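Local coordinates for 2L protein (Yaba-like disease virus, PDB 3IT8), which binds host tumour necrosis factor through a fold related to MHC class I heavy chains, at residues Ala153-Gly156 against Gly157-Met161. Residues are numbered along the deposited sequence; the frame is centred on the assembly and turned at random.
Sequences AYLG and GFEYM
L155 and E159 meet one helical turn apart, their backbones joined by a bond from E159 N to L155 O of 3.0 Å that is nearly straight, at 161° about the hydrogen. Y160 N reaches G156 O at 2.7 Å, more bent at 143°. The preceding turn is held less firmly: G157 N to A153 O (3.1 Å) and F158 N to Y154 O (3.5 Å) are both weak bonds. All four follow the i to i+4 pattern of an alpha helix, which M161 N continues to G157 O.

Side-chain contact along this turn is confined largely to CB atoms set against carbonyl oxygens. F158 CB lies 3.3 Å from Y154 O, and Y160 CB approaches G156 O similarly. With CG anti to the backbone N (chi1 -169°), the F158 ring leads away from the preceding turn and stacks on Y5. Between L155 and E159 the ends meet loosely, CD1 to OE1 at 4.4 Å.

The buried pair G156-G157 brings no side chain to the helix surface, and G157 CA makes a CH...O contact with A153 O at 3.3 Å. L155 packs on W69 of helix 61-82 and on Y120, while Y160 OH makes a weak hydrogen bond to a basic side chain of another protein's chain. This is a segment of helix 148-174, one of the two helices lying over the antiparallel sheet in an MHC class I-like platform.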
loop_
_atom_site.group_PDB
_atom_site.type_symbol
_atom_site.label_atom_id
_atom_site.label_comp_id
_atom_site.label_asym_id
_atom_site.label_seq_id
_atom_site.Cartn_x
_atom_site.Cartn_y
_atom_site.Cartn_z
ATOM N N ALA D 153 22.688 -22.448 -11.380
ATOM C CA ALA D 153 23.006 -21.688 -10.186
ATOM C C ALA D 153 24.165 -20.704 -10.337
ATOM O O ALA D 153 24.028 -19.528 -9.993
ATOM C CB ALA D 153 23.284 -22.652 -9.045
ATOM N N TYR D 154 25.302 -21.177 -10.843
ATOM C CA TYR D 154 26.467 -20.318 -11.003
ATOM C C TYR D 154 26.324 -19.298 -12.112
ATOM O O TYR D 154 26.547 -18.119 -11.890
ATOM C CB TYR D 154 27.718 -21.163 -11.245
ATOM C CG TYR D 154 28.101 -22.010 -10.062
ATOM C CD1 TYR D 154 28.757 -23.229 -10.235
ATOM C CD2 TYR D 154 27.815 -21.593 -8.768
ATOM C CE1 TYR D 154 29.115 -24.006 -9.155
ATOM C CE2 TYR D 154 28.171 -22.362 -7.681
ATOM C CZ TYR D 154 28.820 -23.564 -7.879
ATOM O OH TYR D 154 29.184 -24.319 -6.794
ATOM N N LEU D 155 25.954 -19.748 -13.302
ATOM C CA LEU D 155 25.820 -18.849 -14.437
ATOM C C LEU D 155 24.489 -18.120 -14.412
ATOM O O LEU D 155 24.429 -16.887 -14.502
ATOM C CB LEU D 155 25.970 -19.620 -15.750
ATOM C CG LEU D 155 25.671 -18.814 -17.014
ATOM C CD1 LEU D 155 26.620 -17.632 -17.136
ATOM C CD2 LEU D 155 25.793 -19.725 -18.226
ATOM N N GLY D 156 23.413 -18.876 -14.285
ATOM C CA GLY D 156 22.108 -18.252 -14.249
ATOM C C GLY D 156 21.970 -17.267 -13.102
ATOM O O GLY D 156 21.482 -16.152 -13.289
ATOM N N GLY D 157 22.401 -17.670 -11.909
ATOM C CA GLY D 157 22.292 -16.793 -10.765
ATOM C C GLY D 157 23.025 -15.476 -10.925
ATOM O O GLY D 157 22.472 -14.398 -10.656
ATOM N N PHE D 158 24.277 -15.566 -11.366
ATOM C CA PHE D 158 25.122 -14.402 -11.552
ATOM C C PHE D 158 24.465 -13.456 -12.541
ATOM O O PHE D 158 24.408 -12.234 -12.321
ATOM C CB PHE D 158 26.476 -14.838 -12.088
ATOM C CG PHE D 158 27.513 -13.754 -12.071
ATOM C CD1 PHE D 158 27.909 -13.169 -10.874
ATOM C CD2 PHE D 158 28.114 -13.336 -13.253
ATOM C CE1 PHE D 158 28.893 -12.180 -10.855
ATOM C CE2 PHE D 158 29.096 -12.351 -13.244
ATOM C CZ PHE D 158 29.489 -11.769 -12.044
ATOM N N GLU D 159 23.955 -14.035 -13.627
ATOM C CA GLU D 159 23.325 -13.254 -14.674
ATOM C C GLU D 159 21.983 -12.694 -14.228
ATOM O O GLU D 159 21.592 -11.603 -14.619
ATOM C CB GLU D 159 23.136 -14.103 -15.927
ATOM C CG GLU D 159 22.995 -13.279 -17.189
ATOM C CD GLU D 159 22.656 -14.115 -18.398
ATOM O OE1 GLU D 159 23.204 -15.226 -18.541
ATOM O OE2 GLU D 159 21.848 -13.651 -19.219
ATOM N N TYR D 160 21.279 -13.435 -13.391
ATOM C CA TYR D 160 19.984 -12.979 -12.935
ATOM C C TYR D 160 20.054 -11.795 -11.981
ATOM O O TYR D 160 19.188 -10.927 -12.003
ATOM C CB TYR D 160 19.238 -14.106 -12.244
ATOM C CG TYR D 160 17.848 -13.697 -11.824
ATOM C CD1 TYR D 160 16.827 -13.558 -12.768
ATOM C CD2 TYR D 160 17.551 -13.418 -10.485
ATOM C CE1 TYR D 160 15.545 -13.153 -12.399
ATOM C CE2 TYR D 160 16.268 -13.007 -10.104
ATOM C CZ TYR D 160 15.270 -12.874 -11.072
ATOM O OH TYR D 160 14.015 -12.422 -10.716
ATOM N N MET D 161 21.064 -11.752 -11.124
ATOM C CA MET D 161 21.139 -10.656 -10.174
ATOM C C MET D 161 22.508 -10.491 -9.528
ATOM O O MET D 161 22.939 -9.370 -9.241
ATOM C CB MET D 161 20.093 -10.859 -9.088
ATOM C CG MET D 161 20.037 -9.738 -8.094
ATOM S SD MET D 161 18.836 -10.051 -6.782
ATOM C CE MET D 161 17.394 -10.259 -7.728
#